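Local coordinates for ADP-ribosylating toxin CARDS (Mycoplasma pneumoniae, PDB 4TLV), which transfers ADP-ribosyl groups from NAD(+) to multiple target proteins and causes vacuolation and epithelial damage as the main virulence factor of its bacterium, at residues D519-E522 with N523-W526; I546-A550 with D551-L555. All blocks are in the same frame, centred on the assembly; numbering follows the deposited sequence.

Contact 1: D519-E522 with N523-W526; sequences DKDE and NFKW
Asp-521 and Phe-524 close the first of two overlapping turns: Phe-524 N donates to Asp-521 O (3.1 Å), and one residue on Lys-525 N donates to Glu-522 O (3.0 Å). These successive i to i+3 bonds make the short 3-10 segment, after which the chain leaves as a strand at Trp-526. Asp-521 suits the start of the turn because its short side chain folds forward as an Asx turn: with CG anti to the backbone N (chi1 -174°), OD1 receives Asn-523 N at 3.0 Å, the donor lying above the carboxylate plane. Asn-523 ND2 adds only a weak bond to the same oxygen, while Asn-523 OD1 turns to Asn-496 ND2. The other oxygen, Asp-521 OD2, sits at the edge of the Phe-524 ring, 3.7 Å from CD2, with carboxylate and ring planes 89° apart, so it meets C-H groups and not the pi face. Lys-525 supplies the reach to bridge back to Asp-519. Its extended chain passes Asp-521 O with CG and ends with NZ gripping Asp-519 O at 2.7 Å and Asp-519 OD1 at 3.1 Å, the latter a salt bridge met from above the carboxylate plane. A water bound to both NZ and OD1 reinforces the pair. Asp-519 OD2 meanwhile forms a salt bridge with Arg-123 of the mART domain. This surface loop, between strands 506-512 and 526-529 of D3, buries Phe-524, whose ring stacks on His-514 and packs on Phe-493 of strand 490-495, and Trp-526 against Ile-482 of strand 481-485 and Ile-546 of strand 543-548.

Contact 2: I546-A550 with D551-L555; sequences IRCYA and DNQQL
Arg-547 and Gln-554 face each other as a non-hydrogen-bonded antiparallel pair at the neck of a hairpin-like turn in the D3 beta-trefoil domain. Flanking bonds fix this single bridge: Leu-555 N to Ile-546 O and Cys-548 N to Gln-553 O, both 2.8 Å. Along Arg-547, CB lies 3.7 Å from Gln-553 O, and the extended chain then carries CG and CD past Asn-552 O, CD at 3.9 Å. NE donates to a water at 2.8 Å that in turn donates to Asn-552 O, an oxygen near the guanidinium plane at its edge. Beyond CZ, NH1 forms a salt bridge with Asp-531, and NH2 approaches Gln-554 OE1 to 3.6 Å without a hydrogen bond. Gln-554 CD sits over one guanidinium face towards NH2, the two planes 41° apart; a long, flat-ended arginine suits this place, offering aliphatic carbon to the backbone and charge to Asp-531. Ile-546 and Leu-555 lie side by side, giving the buried flank its branched hydrocarbon. Asn-552 takes the left-handed backbone conformation (phi 59°), which asparagine tolerates well, and its OD1 bonds to Tyr-527 OH. Gln-553, bent at chi2 (91°), curls its amide back towards the turn: NE2 reaches Leu-498 O, while OE1 accepts Asp-551 N at 2.9 Å from above the carbonyl plane.

Coming from strand 506-512, the chain first closes the short loop of contact 1, enters strand 526-529, and later returns along strand 543-548 to turn at contact 2 before strand 554-558. The two contacts follow in series, neither enclosing nor crossing the other, yet they touch in space. Lys-525 O and Tyr-549 N, 2.9 Å apart, probably share a hydrogen bond that continues the pairing of strands 526-529 and 543-548, and Glu-522 O packs on Cys-548 SG. Both contacts also meet the mART domain, contact 1 through Asp-519 and Arg-123, contact 2 through Arg-104, whose NH2 donates to Tyr-549 O and whose backbone O accepts from Asn-552 ND2, joining this end of D3 to the catalytic domain.

Contact 1: D519-E522 with N523-W526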
ATOM      1  N   ASP A 519      16.053   4.838 -14.485  1.00 18.53           N
ATOM      2  CA  ASP A 519      16.406   4.336 -13.160  1.00 20.93           C
ATOM      3  C   ASP A 519      17.902   4.382 -12.861  1.00 24.48           C
ATOM      4  O   ASP A 519      18.362   3.700 -11.960  1.00 23.68           O
ATOM      5  CB  ASP A 519      15.906   2.884 -13.011  1.00 19.31           C
ATOM      6  CG  ASP A 519      15.927   2.397 -11.566  1.00 24.48           C
ATOM      7  OD1 ASP A 519      15.742   3.217 -10.648  1.00 23.36           O
ATOM      8  OD2 ASP A 519      16.132   1.188 -11.350  1.00 29.62           O
ATOM      9  N   LYS A 520      18.666   5.176 -13.604  1.00 21.60           N
ATOM     10  CA  LYS A 520      20.109   5.184 -13.370  1.00 23.74           C
ATOM     11  C   LYS A 520      20.614   6.518 -12.830  1.00 21.85           C
ATOM     12  O   LYS A 520      21.481   6.551 -11.958  1.00 23.33           O
ATOM     13  CB  LYS A 520      20.879   4.807 -14.644  1.00 28.11           C
ATOM     14  CG  LYS A 520      22.343   4.456 -14.361  1.00 35.92           C
ATOM     15  CD  LYS A 520      23.159   4.232 -15.626  1.00 42.06           C
ATOM     16  CE  LYS A 520      24.630   4.002 -15.275  1.00 49.93           C
ATOM     17  NZ  LYS A 520      25.527   4.020 -16.473  1.00 58.23           N
ATOM     18  N   ASP A 521      20.070   7.609 -13.352  1.00 17.58           N
ATOM     19  CA  ASP A 521      20.583   8.944 -13.055  1.00 21.33           C
ATOM     20  C   ASP A 521      20.238   9.372 -11.634  1.00 21.91           C
ATOM     21  O   ASP A 521      19.093   9.735 -11.336  1.00 17.11           O
ATOM     22  CB  ASP A 521      20.037   9.957 -14.058  1.00 19.69           C
ATOM     23  CG  ASP A 521      20.649  11.348 -13.894  1.00 23.27           C
ATOM     24  OD1 ASP A 521      21.353  11.604 -12.891  1.00 20.06           O
ATOM     25  OD2 ASP A 521      20.426  12.193 -14.781  1.00 23.53           O
ATOM     26  N   GLU A 522      21.240   9.348 -10.762  1.00 19.62           N
ATOM     27  CA  GLU A 522      21.010   9.638  -9.349  1.00 18.64           C
ATOM     28  C   GLU A 522      20.622  11.081  -9.046  1.00 18.39           C
ATOM     29  O   GLU A 522      20.143  11.365  -7.955  1.00 17.85           O
ATOM     30  CB  GLU A 522      22.199   9.190  -8.499  1.00 17.83           C
ATOM     31  CG  GLU A 522      22.438   7.698  -8.581  1.00 22.77           C
ATOM     32  CD  GLU A 522      23.479   7.228  -7.601  1.00 29.55           C
ATOM     33  OE1 GLU A 522      23.984   8.064  -6.833  1.00 31.50           O
ATOM     34  OE2 GLU A 522      23.795   6.025  -7.604  1.00 36.90           O
ATOM     35  N   ASN A 523      20.809  11.986 -10.005  1.00 18.14           N
ATOM     36  CA  ASN A 523      20.346  13.362  -9.822  1.00 16.98           C
ATOM     37  C   ASN A 523      18.829  13.499  -9.832  1.00 14.42           C
ATOM     38  O   ASN A 523      18.302  14.554  -9.508  1.00 16.32           O
ATOM     39  CB  ASN A 523      20.957  14.289 -10.866  1.00 19.38           C
ATOM     40  CG  ASN A 523      22.437  14.447 -10.685  1.00 21.96           C
ATOM     41  OD1 ASN A 523      22.893  14.879  -9.628  1.00 18.73           O
ATOM     42  ND2 ASN A 523      23.206  14.096 -11.712  1.00 25.98           N
ATOM     43  N   PHE A 524      18.129  12.427 -10.182  1.00 13.96           N
ATOM     44  CA  PHE A 524      16.668  12.437 -10.096  1.00 15.15           C
ATOM     45  C   PHE A 524      16.192  11.580  -8.918  1.00 16.68           C
ATOM     46  O   PHE A 524      14.979  11.431  -8.717  1.00 14.62           O
ATOM     47  CB  PHE A 524      16.032  11.875 -11.375  1.00 13.68           C
ATOM     48  CG  PHE A 524      16.051  12.824 -12.556  1.00 13.75           C
ATOM     49  CD1 PHE A 524      15.065  13.783 -12.706  1.00 13.78           C
ATOM     50  CD2 PHE A 524      17.027  12.713 -13.534  1.00 16.31           C
ATOM     51  CE1 PHE A 524      15.066  14.643 -13.794  1.00 19.46           C
ATOM     52  CE2 PHE A 524      17.040  13.570 -14.630  1.00 19.11           C
ATOM     53  CZ  PHE A 524      16.059  14.532 -14.761  1.00 16.13           C
ATOM     54  N   LYS A 525      17.135  11.000  -8.173  1.00 15.84           N
ATOM     55  CA  LYS A 525      16.802  10.131  -7.030  1.00 14.71           C
ATOM     56  C   LYS A 525      16.941  10.813  -5.668  1.00 17.07           C
ATOM     57  O   LYS A 525      17.964  11.442  -5.381  1.00 14.63           O
ATOM     58  CB  LYS A 525      17.648   8.852  -7.076  1.00 15.31           C
ATOM     59  CG  LYS A 525      17.461   8.066  -8.370  1.00 14.01           C
ATOM     60  CD  LYS A 525      18.038   6.679  -8.261  1.00 20.39           C
ATOM     61  CE  LYS A 525      17.667   5.861  -9.502  1.00 21.61           C
ATOM     62  NZ  LYS A 525      18.330   4.541  -9.441  1.00 34.89           N
ATOM     63  N   TRP A 526      15.918  10.652  -4.823  1.00 14.43           N
ATOM     64  CA  TRP A 526      15.861  11.313  -3.521  1.00 12.92           C
ATOM     65  C   TRP A 526      15.458  10.332  -2.422  1.00 14.64           C
ATOM     66  O   TRP A 526      14.817   9.316  -2.689  1.00 11.37           O
ATOM     67  CB  TRP A 526      14.859  12.468  -3.560  1.00 11.34           C
ATOM     68  CG  TRP A 526      15.155  13.444  -4.630  1.00 14.29           C
ATOM     69  CD1 TRP A 526      14.776  13.366  -5.942  1.00 15.08           C
ATOM     70  CD2 TRP A 526      15.923  14.641  -4.501  1.00 14.30           C
ATOM     71  NE1 TRP A 526      15.264  14.446  -6.639  1.00 14.79           N
ATOM     72  CE2 TRP A 526      15.966  15.250  -5.776  1.00 15.97           C
ATOM     73  CE3 TRP A 526      16.575  15.265  -3.432  1.00 15.01           C
ATOM     74  CZ2 TRP A 526      16.633  16.458  -6.009  1.00 16.87           C
ATOM     75  CZ3 TRP A 526      17.241  16.476  -3.665  1.00 16.71           C
ATOM     76  CH2 TRP A 526      17.265  17.050  -4.943  1.00 14.12           C
TER
HETATM   77  O   HOH W   1      16.844   2.912  -7.808  1.00 35.77           O
HETATM   78  O   HOH W   2      21.153   4.427  -7.471  1.00 34.64           O

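Contact 2: I546-A550 with D551-L555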
ATOM      1  N   ILE A 546      15.261  15.935   3.152  1.00 12.82           N
ATOM      2  CA  ILE A 546      15.281  15.233   1.868  1.00 13.81           C
ATOM      3  C   ILE A 546      16.644  15.422   1.216  1.00 15.48           C
ATOM      4  O   ILE A 546      17.130  16.541   1.113  1.00 17.23           O
ATOM      5  CB  ILE A 546      14.139  15.722   0.932  1.00 11.05           C
ATOM      6  CG1 ILE A 546      12.777  15.466   1.591  1.00 15.72           C
ATOM      7  CG2 ILE A 546      14.228  15.030  -0.435  1.00 13.59           C
ATOM      8  CD1 ILE A 546      11.587  15.999   0.813  1.00 16.30           C
ATOM      9  N   ARG A 547      17.270  14.324   0.811  1.00 15.05           N
ATOM     10  CA  ARG A 547      18.598  14.367   0.205  1.00 16.48           C
ATOM     11  C   ARG A 547      18.626  13.606  -1.115  1.00 20.02           C
ATOM     12  O   ARG A 547      17.860  12.665  -1.320  1.00 17.06           O
ATOM     13  CB  ARG A 547      19.639  13.768   1.148  1.00 14.98           C
ATOM     14  CG  ARG A 547      19.887  14.612   2.397  1.00 18.35           C
ATOM     15  CD  ARG A 547      20.995  14.036   3.274  1.00 18.08           C
ATOM     16  NE  ARG A 547      21.285  14.942   4.389  1.00 19.49           N
ATOM     17  CZ  ARG A 547      20.619  14.958   5.537  1.00 23.61           C
ATOM     18  NH1 ARG A 547      19.611  14.112   5.740  1.00 20.25           N
ATOM     19  NH2 ARG A 547      20.960  15.818   6.486  1.00 26.03           N
ATOM     20  N   CYS A 548      19.537  14.002  -1.994  1.00 17.90           N
ATOM     21  CA  CYS A 548      19.686  13.374  -3.295  1.00 15.18           C
ATOM     22  C   CYS A 548      20.678  12.208  -3.204  1.00 16.78           C
ATOM     23  O   CYS A 548      21.706  12.314  -2.529  1.00 17.07           O
ATOM     24  CB  CYS A 548      20.154  14.436  -4.304  1.00 15.47           C
ATOM     25  SG  CYS A 548      20.533  13.821  -5.937  1.00 17.44           S
ATOM     26  N   TYR A 549      20.376  11.091  -3.860  1.00 13.56           N
ATOM     27  CA  TYR A 549      21.297   9.951  -3.870  1.00 16.77           C
ATOM     28  C   TYR A 549      22.696  10.312  -4.374  1.00 16.94           C
ATOM     29  O   TYR A 549      23.685   9.732  -3.928  1.00 15.89           O
ATOM     30  CB  TYR A 549      20.810   8.847  -4.808  1.00 14.77           C
ATOM     31  CG  TYR A 549      19.773   7.851  -4.288  1.00 15.79           C
ATOM     32  CD1 TYR A 549      18.581   8.270  -3.713  1.00 13.92           C
ATOM     33  CD2 TYR A 549      19.968   6.490  -4.474  1.00 15.51           C
ATOM     34  CE1 TYR A 549      17.613   7.332  -3.289  1.00 13.46           C
ATOM     35  CE2 TYR A 549      19.022   5.554  -4.059  1.00 20.09           C
ATOM     36  CZ  TYR A 549      17.847   5.991  -3.462  1.00 16.82           C
ATOM     37  OH  TYR A 549      16.902   5.056  -3.086  1.00 15.25           O
ATOM     38  N   ALA A 550      22.767  11.200  -5.360  1.00 15.53           N
ATOM     39  CA  ALA A 550      24.029  11.428  -6.079  1.00 18.61           C
ATOM     40  C   ALA A 550      25.210  11.701  -5.143  1.00 19.05           C
ATOM     41  O   ALA A 550      26.233  11.026  -5.219  1.00 18.67           O
ATOM     42  CB  ALA A 550      23.880  12.556  -7.105  1.00 17.37           C
ATOM     43  N   ASP A 551      25.063  12.685  -4.269  1.00 18.83           N
ATOM     44  CA  ASP A 551      26.152  13.073  -3.376  1.00 21.79           C
ATOM     45  C   ASP A 551      25.588  13.670  -2.094  1.00 26.43           C
ATOM     46  O   ASP A 551      26.214  14.529  -1.468  1.00 23.34           O
ATOM     47  CB  ASP A 551      27.091  14.079  -4.074  1.00 21.15           C
ATOM     48  CG  ASP A 551      28.454  14.198  -3.384  1.00 29.26           C
ATOM     49  OD1 ASP A 551      28.853  13.264  -2.650  1.00 24.72           O
ATOM     50  OD2 ASP A 551      29.130  15.231  -3.582  1.00 34.62           O
ATOM     51  N   ASN A 552      24.394  13.217  -1.709  1.00 18.76           N
ATOM     52  CA  ASN A 552      23.732  13.691  -0.489  1.00 20.29           C
ATOM     53  C   ASN A 552      23.457  15.182  -0.427  1.00 18.17           C
ATOM     54  O   ASN A 552      23.393  15.765   0.655  1.00 18.21           O
ATOM     55  CB  ASN A 552      24.477  13.221   0.756  1.00 21.18           C
ATOM     56  CG  ASN A 552      24.384  11.745   0.927  1.00 25.77           C
ATOM     57  OD1 ASN A 552      23.354  11.157   0.594  1.00 21.18           O
ATOM     58  ND2 ASN A 552      25.453  11.117   1.415  1.00 18.28           N
ATOM     59  N   GLN A 553      23.267  15.790  -1.591  1.00 18.43           N
ATOM     60  CA  GLN A 553      22.839  17.182  -1.655  1.00 16.98           C
ATOM     61  C   GLN A 553      21.489  17.299  -0.993  1.00 22.42           C
ATOM     62  O   GLN A 553      20.604  16.466  -1.245  1.00 16.97           O
ATOM     63  CB  GLN A 553      22.723  17.642  -3.112  1.00 19.70           C
ATOM     64  CG  GLN A 553      24.012  17.512  -3.920  1.00 21.49           C
ATOM     65  CD  GLN A 553      24.164  16.173  -4.643  1.00 23.62           C
ATOM     66  OE1 GLN A 553      23.587  15.149  -4.257  1.00 19.22           O
ATOM     67  NE2 GLN A 553      24.951  16.185  -5.706  1.00 21.97           N
ATOM     68  N   GLN A 554      21.325  18.331  -0.164  1.00 17.38           N
ATOM     69  CA  GLN A 554      20.133  18.471   0.661  1.00 17.94           C
ATOM     70  C   GLN A 554      19.129  19.497   0.145  1.00 19.48           C
ATOM     71  O   GLN A 554      19.464  20.658  -0.127  1.00 18.13           O
ATOM     72  CB  GLN A 554      20.491  18.794   2.120  1.00 18.76           C
ATOM     73  CG  GLN A 554      19.273  18.735   3.036  1.00 18.49           C
ATOM     74  CD  GLN A 554      19.609  18.972   4.505  1.00 25.14           C
ATOM     75  OE1 GLN A 554      20.781  19.085   4.878  1.00 25.08           O
ATOM     76  NE2 GLN A 554      18.576  19.039   5.345  1.00 20.14           N
ATOM     77  N   LEU A 555      17.883  19.055   0.024  1.00 14.19           N
ATOM     78  CA  LEU A 555      16.791  19.925  -0.410  1.00 15.22           C
ATOM     79  C   LEU A 555      16.437  20.917   0.688  1.00 16.91           C
ATOM     80  O   LEU A 555      16.191  20.525   1.830  1.00 20.13           O
ATOM     81  CB  LEU A 555      15.553  19.083  -0.757  1.00 15.75           C
ATOM     82  CG  LEU A 555      14.434  19.796  -1.507  1.00 22.04           C
ATOM     83  CD1 LEU A 555      14.950  20.227  -2.899  1.00 15.43           C
ATOM     84  CD2 LEU A 555      13.209  18.910  -1.639  1.00 18.40           C
TER
HETATM   85  O   HOH W   3      15.927  18.764   3.893  1.00 15.03           O
HETATM   86  O   HOH W   4      23.825  15.739   3.527  1.00 31.60           O
HETATM   87  O   HOH W   5      23.714   8.851  -1.150  1.00 18.08           O